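Local atomic coordinates of GGDEF family protein (Caulobacter vibrioides, PDB entry 3U2A), a protein that belongs to the GGDEF protein family and folds here as a PdeA-like PAS domain, a class of domain often used in signal sensing and protein association. Residues 26-31 with 108-113; 32-37 with 54-59; 68-73 with 84-89. All coordinates share one frame; numbering follows the deposited sequence.

The three contacts belong to one PAS domain and reach the same antiparallel sheet. Contact 1 pairs strands 25-30 and 109-113 in its middle and brings together the first and last strands of the chain. Contacts 2 and 3 are nested inside the chain loop it closes, one after the other. Contact 2 ties strand 35-40 to the short edge strand 53-54 and helix 56-62. Contact 3 sets helix 68-75 against the other edge strand, 83-86. The centres of contacts 1 and 2 lie about 10 Å apart. The centres of contacts 1 and 3 lie about 13 Å apart. The centres of contacts 2 and 3 lie about 15 Å apart. Strands 25-30 and 35-40 are neighbours. Phe-59 of contact 2 meets Phe-88 of contact 3, which joins the two on the helical side of the sheet.

Contact 1 (26-31 with 108-113); sequences LWIWEP and RAAGVV
Strand 109-113 runs antiparallel beside strand 26-30 in the middle of the PAS sheet. Arg-108 leads into it and reaches Glu-30 through a water. Arg-108 NE donates to water 1 at 2.7 Å, and the water donates to Glu-30 OE2 at 2.6 Å. Both charges also have salt-bridge partners: Arg-37 for Glu-30, and Glu-17 of the second subunit for Arg-108. Ala-109 forms a hydrogen-bonded pair with Trp-29. The bond from Trp-29 N to Ala-109 O is 2.8 Å long and nearly straight (174°). On the same face, Ala-109 CB touches the six-membered ring of Trp-27 at CZ3, 3.8 Å away. Ala-110 turns to the other face, where its CB lies 3.9 Å from Ile-28 CG1. Ala-14 and Ala-21 of the second subunit pack on this face. Gly-111 pairs with Trp-27 through two backbone bonds. Trp-27 CG sits between its own backbone N and carbonyl carbon (chi1 58°), which folds the indole over the partner strand. Gly-111 CA makes a CH-pi contact over the five-membered ring, 3.9 Å from its centroid. Val-112 O lies in the indole plane at the edge and accepts a weak bond from Trp-27 NE1 at 3.0 Å (147°). Val-113 N also lies at this edge, and Val-113 CB is 4.2 Å from Trp-27 CD1.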
loop_
_atom_site.group_PDB
_atom_site.type_symbol
_atom_site.label_atom_id
_atom_site.label_comp_id
_atom_site.label_asym_id
_atom_site.label_seq_id
_atom_site.Cartn_x
_atom_site.Cartn_y
_atom_site.Cartn_z
ATOM N N LEU A 26 -2.579 5.447 2.351
ATOM C CA LEU A 26 -1.684 6.235 1.523
ATOM C C LEU A 26 -1.585 7.635 2.118
ATOM O O LEU A 26 -2.529 8.118 2.731
ATOM C CB LEU A 26 -2.213 6.288 0.092
ATOM C CG LEU A 26 -2.480 4.943 -0.607
ATOM C CD1 LEU A 26 -3.064 5.152 -2.005
ATOM C CD2 LEU A 26 -1.199 4.097 -0.669
ATOM N N TRP A 27 -0.438 8.275 1.944
ATOM C CA TRP A 27 -0.227 9.620 2.473
ATOM C C TRP A 27 0.503 10.488 1.460
ATOM O O TRP A 27 1.313 9.990 0.647
ATOM C CB TRP A 27 0.529 9.590 3.817
ATOM C CG TRP A 27 1.899 8.917 3.764
ATOM C CD1 TRP A 27 2.168 7.597 3.961
ATOM C CD2 TRP A 27 3.161 9.550 3.506
ATOM N NE1 TRP A 27 3.523 7.361 3.832
ATOM C CE2 TRP A 27 4.157 8.542 3.566
ATOM C CE3 TRP A 27 3.551 10.871 3.237
ATOM C CZ2 TRP A 27 5.519 8.812 3.355
ATOM C CZ3 TRP A 27 4.910 11.143 3.031
ATOM C CH2 TRP A 27 5.877 10.117 3.086
ATOM N N ILE A 28 0.174 11.779 1.498
ATOM C CA ILE A 28 0.918 12.815 0.791
ATOM C C ILE A 28 1.203 13.943 1.779
ATOM O O ILE A 28 0.303 14.391 2.491
ATOM C CB ILE A 28 0.154 13.351 -0.446
ATOM C CG1 ILE A 28 -0.018 12.238 -1.491
ATOM C CG2 ILE A 28 0.905 14.533 -1.076
ATOM C CD1 ILE A 28 -0.967 12.572 -2.615
ATOM N N TRP A 29 2.460 14.384 1.811
ATOM C CA TRP A 29 2.897 15.455 2.708
ATOM C C TRP A 29 3.347 16.660 1.888
ATOM O O TRP A 29 4.218 16.555 1.008
ATOM C CB TRP A 29 3.991 14.940 3.671
ATOM C CG TRP A 29 4.778 16.028 4.383
ATOM C CD1 TRP A 29 6.144 16.179 4.406
ATOM C CD2 TRP A 29 4.244 17.099 5.170
ATOM N NE1 TRP A 29 6.486 17.287 5.151
ATOM C CE2 TRP A 29 5.337 17.866 5.631
ATOM C CE3 TRP A 29 2.945 17.489 5.528
ATOM C CZ2 TRP A 29 5.168 19.003 6.430
ATOM C CZ3 TRP A 29 2.778 18.614 6.322
ATOM C CH2 TRP A 29 3.886 19.361 6.762
ATOM N N GLU A 30 2.713 17.798 2.142
ATOM C CA GLU A 30 3.014 19.024 1.395
ATOM C C GLU A 30 3.463 20.112 2.364
ATOM O O GLU A 30 2.615 20.836 2.914
ATOM C CB GLU A 30 1.772 19.519 0.646
ATOM C CG GLU A 30 1.216 18.587 -0.416
ATOM C CD GLU A 30 -0.152 19.045 -0.934
ATOM O OE1 GLU A 30 -0.624 20.145 -0.544
ATOM O OE2 GLU A 30 -0.762 18.295 -1.721
ATOM N N PRO A 31 4.786 20.234 2.596
ATOM C CA PRO A 31 5.247 21.238 3.555
ATOM C C PRO A 31 4.886 22.676 3.171
ATOM O O PRO A 31 4.704 23.501 4.057
ATOM C CB PRO A 31 6.773 21.039 3.596
ATOM C CG PRO A 31 7.104 20.183 2.424
ATOM C CD PRO A 31 5.885 19.376 2.120
ATOM N N ARG A 108 7.442 17.942 -2.078
ATOM C CA ARG A 108 6.347 17.081 -1.592
ATOM C C ARG A 108 6.854 15.652 -1.433
ATOM O O ARG A 108 7.742 15.211 -2.183
ATOM C CB ARG A 108 5.195 17.052 -2.609
ATOM C CG ARG A 108 4.591 18.394 -2.950
ATOM C CD ARG A 108 4.091 18.406 -4.386
ATOM N NE ARG A 108 3.005 17.456 -4.582
ATOM C CZ ARG A 108 2.971 16.502 -5.507
ATOM N NH1 ARG A 108 3.967 16.335 -6.378
ATOM N NH2 ARG A 108 1.910 15.713 -5.560
ATOM N N ALA A 109 6.263 14.921 -0.486
ATOM C CA ALA A 109 6.550 13.494 -0.300
ATOM C C ALA A 109 5.248 12.701 -0.311
ATOM O O ALA A 109 4.181 13.239 -0.030
ATOM C CB ALA A 109 7.305 13.266 1.015
ATOM N N ALA A 110 5.336 11.427 -0.650
ATOM C CA ALA A 110 4.158 10.558 -0.650
ATOM C C ALA A 110 4.574 9.129 -0.346
ATOM O O ALA A 110 5.738 8.777 -0.498
ATOM C CB ALA A 110 3.452 10.633 -2.014
ATOM N N GLY A 111 3.623 8.288 0.047
ATOM C CA GLY A 111 3.944 6.898 0.270
ATOM C C GLY A 111 2.835 6.120 0.927
ATOM O O GLY A 111 1.653 6.488 0.835
ATOM N N VAL A 112 3.245 5.032 1.573
ATOM C CA VAL A 112 2.331 4.129 2.274
ATOM C C VAL A 112 2.611 4.121 3.775
ATOM O O VAL A 112 3.739 4.400 4.221
ATOM C CB VAL A 112 2.412 2.678 1.694
ATOM C CG1 VAL A 112 1.668 1.668 2.571
ATOM C CG2 VAL A 112 1.833 2.648 0.296
ATOM N N VAL A 113 1.583 3.823 4.554
ATOM C CA VAL A 113 1.760 3.567 5.969
ATOM C C VAL A 113 1.074 2.239 6.271
ATOM O O VAL A 113 -0.046 1.962 5.798
ATOM C CB VAL A 113 1.289 4.743 6.873
ATOM C CG1 VAL A 113 -0.133 5.168 6.540
ATOM C CG2 VAL A 113 1.409 4.376 8.334
HETATM O O HOH W 1 0.338 17.394 -3.956
#

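Contact 2 (32-37 with 54-59); sequences ETDRLR and CSSAAF
This contact is a short antiparallel strand pairing, Leu-36 with Cys-54, that runs straight into a helix N-terminus at one edge of the PAS sheet. Two backbone bonds join the pair, from Leu-36 N to Cys-54 O and from Cys-54 N to Leu-36 O, each 2.9 Å. Next to it, Asp-34 binds the start of helix 56-62. Asp-34 OD1 accepts from Ser-56 OG at 2.6 Å, using the syn lone pair. Asp-34 OD1 also takes a weak bond from Ser-56 N at 3.3 Å. Asp-34 OD2 receives water 2, which in turn accepts from Ala-57 N. The carboxylate therefore meets the first turn directly and through water, and the helix end probably favours its negative charge. Ser-55 is the N-cap, with OG accepting from Ala-58 N at 3.1 Å. On the buried side, a chi1 of 174° carries the Leu-36 branch toward the helix, where CD2 reaches Cys-54 SG at 3.8 Å and Phe-59 CD1 at 3.3 Å. Asp-34 and Arg-35 form a G1 beta bulge facing Glu-30. Trp-29 of strand 25-30 packs on Asp-34, Leu-36 and Ser-56. The Phe-59 ring stands edge-to-face with Trp-98 and packs against Ala-71 and Val-74 of helix 68-75.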
loop_
_atom_site.group_PDB
_atom_site.type_symbol
_atom_site.label_atom_id
_atom_site.label_comp_id
_atom_site.label_asym_id
_atom_site.label_seq_id
_atom_site.Cartn_x
_atom_site.Cartn_y
_atom_site.Cartn_z
ATOM N N GLU A 32 4.772 22.965 1.870
ATOM C CA GLU A 32 4.391 24.300 1.396
ATOM C C GLU A 32 3.046 24.762 1.942
ATOM O O GLU A 32 2.838 25.954 2.156
ATOM C CB GLU A 32 4.323 24.314 -0.125
ATOM C CG GLU A 32 5.664 24.395 -0.781
ATOM C CD GLU A 32 6.189 25.818 -0.818
ATOM O OE1 GLU A 32 5.377 26.767 -0.961
ATOM O OE2 GLU A 32 7.421 25.986 -0.709
ATOM N N THR A 33 2.142 23.809 2.155
ATOM C CA THR A 33 0.765 24.111 2.570
ATOM C C THR A 33 0.473 23.606 3.984
ATOM O O THR A 33 -0.638 23.791 4.507
ATOM C CB THR A 33 -0.255 23.495 1.587
ATOM O OG1 THR A 33 -0.082 22.078 1.556
ATOM C CG2 THR A 33 -0.067 24.043 0.175
ATOM N N ASP A 34 1.483 22.994 4.605
ATOM C CA ASP A 34 1.358 22.345 5.924
ATOM C C ASP A 34 0.195 21.339 5.978
ATOM O O ASP A 34 -0.541 21.267 6.976
ATOM C CB ASP A 34 1.235 23.390 7.048
ATOM C CG ASP A 34 1.520 22.800 8.416
ATOM O OD1 ASP A 34 2.473 22.011 8.539
ATOM O OD2 ASP A 34 0.788 23.112 9.379
ATOM N N ARG A 35 0.036 20.587 4.890
ATOM C CA ARG A 35 -1.056 19.631 4.743
ATOM C C ARG A 35 -0.524 18.211 4.586
ATOM O O ARG A 35 0.211 17.920 3.628
ATOM C CB ARG A 35 -1.927 19.978 3.523
ATOM C CG ARG A 35 -2.743 21.260 3.643
ATOM C CD ARG A 35 -3.655 21.439 2.424
ATOM N NE ARG A 35 -4.464 22.654 2.501
ATOM C CZ ARG A 35 -4.406 23.645 1.618
ATOM N NH1 ARG A 35 -3.589 23.558 0.580
ATOM N NH2 ARG A 35 -5.174 24.716 1.766
ATOM N N LEU A 36 -0.894 17.337 5.526
ATOM C CA LEU A 36 -0.668 15.900 5.397
ATOM C C LEU A 36 -2.023 15.282 5.044
ATOM O O LEU A 36 -3.001 15.436 5.782
ATOM C CB LEU A 36 -0.129 15.292 6.706
ATOM C CG LEU A 36 0.001 13.758 6.685
ATOM C CD1 LEU A 36 1.217 13.331 5.866
ATOM C CD2 LEU A 36 0.063 13.199 8.087
ATOM N N ARG A 37 -2.094 14.596 3.913
ATOM C CA ARG A 37 -3.333 13.930 3.510
ATOM C C ARG A 37 -3.233 12.418 3.646
ATOM O O ARG A 37 -2.193 11.830 3.334
ATOM C CB ARG A 37 -3.696 14.313 2.068
ATOM C CG ARG A 37 -4.127 15.776 1.909
ATOM C CD ARG A 37 -3.635 16.361 0.585
ATOM N NE ARG A 37 -4.262 15.748 -0.566
ATOM C CZ ARG A 37 -3.706 15.636 -1.771
ATOM N NH1 ARG A 37 -2.470 16.078 -2.016
ATOM N NH2 ARG A 37 -4.386 15.056 -2.738
ATOM N N CYS A 54 -4.597 16.825 7.800
ATOM C CA CYS A 54 -4.193 17.474 9.049
ATOM C C CYS A 54 -2.961 18.342 8.857
ATOM O O CYS A 54 -2.304 18.279 7.818
ATOM C CB CYS A 54 -3.932 16.442 10.152
ATOM S SG CYS A 54 -2.464 15.439 9.902
ATOM N N SER A 55 -2.661 19.147 9.876
ATOM C CA SER A 55 -1.434 19.923 9.929
ATOM C C SER A 55 -0.273 19.079 10.439
ATOM O O SER A 55 -0.465 18.008 11.038
ATOM C CB SER A 55 -1.624 21.111 10.879
ATOM O OG SER A 55 -1.860 20.652 12.202
ATOM N N SER A 56 0.940 19.578 10.239
ATOM C CA SER A 56 2.104 18.917 10.829
ATOM C C SER A 56 2.033 18.899 12.369
ATOM O O SER A 56 2.443 17.920 13.003
ATOM C CB SER A 56 3.406 19.549 10.332
ATOM O OG SER A 56 3.489 20.922 10.675
ATOM N N ALA A 57 1.478 19.954 12.970
ATOM C CA ALA A 57 1.316 19.994 14.427
ATOM C C ALA A 57 0.395 18.895 14.949
ATOM O O ALA A 57 0.698 18.274 15.968
ATOM C CB ALA A 57 0.833 21.356 14.879
ATOM N N ALA A 58 -0.714 18.649 14.247
ATOM C CA ALA A 58 -1.658 17.592 14.609
ATOM C C ALA A 58 -0.994 16.212 14.517
ATOM O O ALA A 58 -1.204 15.345 15.373
ATOM C CB ALA A 58 -2.907 17.661 13.725
ATOM N N PHE A 59 -0.200 16.029 13.467
ATOM C CA PHE A 59 0.559 14.811 13.232
ATOM C C PHE A 59 1.526 14.549 14.404
ATOM O O PHE A 59 1.515 13.457 14.999
ATOM C CB PHE A 59 1.291 14.942 11.889
ATOM C CG PHE A 59 2.247 13.811 11.574
ATOM C CD1 PHE A 59 1.808 12.686 10.884
ATOM C CD2 PHE A 59 3.596 13.892 11.935
ATOM C CE1 PHE A 59 2.692 11.649 10.561
ATOM C CE2 PHE A 59 4.477 12.866 11.627
ATOM C CZ PHE A 59 4.024 11.742 10.939
HETATM O O HOH W 2 1.220 22.807 12.003
#

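Contact 3 (68-73 with 84-89); sequences RAQAEE and VVARFR
Gln-70 OE1 accepts a hydrogen bond from Arg-87 N at 3.0 Å, joining a helix to the chain that leaves an edge strand of the PAS sheet. The bond is nearly straight (168°), and the donor lies in the carbonyl plane of the amide. The Gln-70 chain is bent at chi2, and the amide ends beside the strand backbone. Its other end is held less firmly. Gln-70 NE2 gives a weak bond to water 3, and that water donates to Val-85 O at 2.7 Å. One side chain thus serves backbone sites on either side of Ala-86, Arg-87 N directly and Val-85 O through water.

Helix 68-73 runs nearly antiparallel to strand 84-86 (161°), with the axes 7.6 Å apart. Ala-86 points toward the helix, and its CB touches Gln-70 O at 3.6 Å. Ala-86 CB also meets the CB of Glu-73, at 4.1 Å. Of the Glu-73 side chain, CB makes the contact; its carboxylate leads away to salt bridges with Arg-78 and Lys-76. Arg-87 points away from the helix, and its guanidinium pairs with Glu-116. The backbone of Glu-73 also meets Val-84, whose CG1 lies 4.0 Å from Glu-73 O.

Phe-88 carries the apolar part of the contact. Its side chain turns in toward the helix, and one ring face lies against Ala-71. The ring also stacks with Trp-98 and meets Phe-59, so it extends an aromatic cluster between the sheet and the helices. Ala-71 CB touches the ring at CE2, while Ala-71 CA makes a CH-pi contact over the face, 3.9 Å from the Phe-88 ring centroid and 21° off its normal.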
loop_
_atom_site.group_PDB
_atom_site.type_symbol
_atom_site.label_atom_id
_atom_site.label_comp_id
_atom_site.label_asym_id
_atom_site.label_seq_id
_atom_site.Cartn_x
_atom_site.Cartn_y
_atom_site.Cartn_z
ATOM N N ARG A 68 8.481 11.014 18.920
ATOM C CA ARG A 68 8.344 12.192 18.062
ATOM C C ARG A 68 9.547 12.512 17.176
ATOM O O ARG A 68 9.387 13.141 16.129
ATOM C CB ARG A 68 7.857 13.396 18.857
ATOM C CG ARG A 68 6.443 13.159 19.314
ATOM C CD ARG A 68 5.877 14.283 20.109
ATOM N NE ARG A 68 4.443 14.085 20.244
ATOM C CZ ARG A 68 3.733 14.501 21.276
ATOM N NH1 ARG A 68 4.324 15.138 22.284
ATOM N NH2 ARG A 68 2.440 14.275 21.301
ATOM N N ALA A 69 10.735 12.054 17.569
ATOM C CA ALA A 69 11.909 12.132 16.680
ATOM C C ALA A 69 11.699 11.277 15.433
ATOM O O ALA A 69 11.975 11.729 14.312
ATOM C CB ALA A 69 13.174 11.708 17.395
ATOM N N GLN A 70 11.207 10.052 15.630
ATOM C CA GLN A 70 10.881 9.162 14.513
ATOM C C GLN A 70 9.740 9.688 13.628
ATOM O O GLN A 70 9.848 9.644 12.405
ATOM C CB GLN A 70 10.621 7.728 14.991
ATOM C CG GLN A 70 11.857 6.811 14.934
ATOM C CD GLN A 70 12.416 6.622 13.511
ATOM O OE1 GLN A 70 11.812 5.951 12.659
ATOM N NE2 GLN A 70 13.580 7.215 13.258
ATOM N N ALA A 71 8.670 10.215 14.239
ATOM C CA ALA A 71 7.586 10.901 13.504
ATOM C C ALA A 71 8.092 12.016 12.584
ATOM O O ALA A 71 7.612 12.179 11.452
ATOM C CB ALA A 71 6.546 11.460 14.479
ATOM N N GLU A 72 9.063 12.785 13.085
ATOM C CA GLU A 72 9.608 13.918 12.354
ATOM C C GLU A 72 10.310 13.495 11.080
ATOM O O GLU A 72 10.389 14.290 10.131
ATOM C CB GLU A 72 10.563 14.728 13.236
ATOM C CG GLU A 72 10.690 16.199 12.826
ATOM C CD GLU A 72 9.347 16.938 12.867
ATOM O OE1 GLU A 72 9.117 17.795 11.993
ATOM O OE2 GLU A 72 8.508 16.654 13.755
ATOM N N GLU A 73 10.819 12.258 11.056
ATOM C CA GLU A 73 11.476 11.718 9.861
ATOM C C GLU A 73 10.538 11.649 8.649
ATOM O O GLU A 73 11.004 11.680 7.507
ATOM C CB GLU A 73 12.116 10.354 10.135
ATOM C CG GLU A 73 13.310 10.389 11.105
ATOM C CD GLU A 73 14.435 11.292 10.626
ATOM O OE1 GLU A 73 14.863 11.145 9.468
ATOM O OE2 GLU A 73 14.890 12.156 11.405
ATOM N N VAL A 84 11.846 8.111 2.255
ATOM C CA VAL A 84 11.268 8.340 3.572
ATOM C C VAL A 84 11.041 6.971 4.199
ATOM O O VAL A 84 10.328 6.130 3.636
ATOM C CB VAL A 84 9.931 9.104 3.478
ATOM C CG1 VAL A 84 9.273 9.231 4.851
ATOM C CG2 VAL A 84 10.138 10.484 2.865
ATOM N N VAL A 85 11.678 6.734 5.346
ATOM C CA VAL A 85 11.478 5.508 6.123
ATOM C C VAL A 85 11.377 5.899 7.596
ATOM O O VAL A 85 12.287 6.521 8.161
ATOM C CB VAL A 85 12.616 4.455 5.917
ATOM C CG1 VAL A 85 12.331 3.185 6.724
ATOM C CG2 VAL A 85 12.777 4.099 4.451
ATOM N N ALA A 86 10.256 5.563 8.214
ATOM C CA ALA A 86 10.064 5.895 9.615
ATOM C C ALA A 86 9.167 4.870 10.269
ATOM O O ALA A 86 8.327 4.246 9.613
ATOM C CB ALA A 86 9.471 7.302 9.763
ATOM N N ARG A 87 9.341 4.695 11.572
ATOM C CA ARG A 87 8.437 3.838 12.320
ATOM C C ARG A 87 8.184 4.440 13.685
ATOM O O ARG A 87 9.119 4.832 14.369
ATOM C CB ARG A 87 8.971 2.402 12.428
ATOM C CG ARG A 87 10.367 2.235 12.968
ATOM C CD ARG A 87 10.749 0.750 13.003
ATOM N NE ARG A 87 9.889 -0.019 13.904
ATOM C CZ ARG A 87 10.156 -0.247 15.189
ATOM N NH1 ARG A 87 11.267 0.230 15.738
ATOM N NH2 ARG A 87 9.312 -0.954 15.929
ATOM N N PHE A 88 6.920 4.542 14.064
ATOM C CA PHE A 88 6.578 5.124 15.360
ATOM C C PHE A 88 5.178 4.721 15.774
ATOM O O PHE A 88 4.389 4.239 14.948
ATOM C CB PHE A 88 6.718 6.659 15.359
ATOM C CG PHE A 88 5.803 7.377 14.386
ATOM C CD1 PHE A 88 6.190 7.575 13.056
ATOM C CD2 PHE A 88 4.588 7.897 14.811
ATOM C CE1 PHE A 88 5.362 8.255 12.161
ATOM C CE2 PHE A 88 3.745 8.577 13.913
ATOM C CZ PHE A 88 4.141 8.750 12.595
ATOM N N ARG A 89 4.876 4.920 17.056
ATOM C CA ARG A 89 3.566 4.591 17.590
ATOM C C ARG A 89 2.768 5.867 17.704
ATOM O O ARG A 89 3.343 6.930 17.914
ATOM C CB ARG A 89 3.696 3.956 18.966
ATOM C CG ARG A 89 4.429 2.636 18.971
ATOM C CD ARG A 89 4.933 2.285 20.361
ATOM N NE ARG A 89 6.053 3.128 20.776
ATOM C CZ ARG A 89 6.711 3.001 21.919
ATOM N NH1 ARG A 89 6.374 2.057 22.784
ATOM N NH2 ARG A 89 7.713 3.820 22.198
HETATM O O HOH W 3 14.142 7.160 9.960
#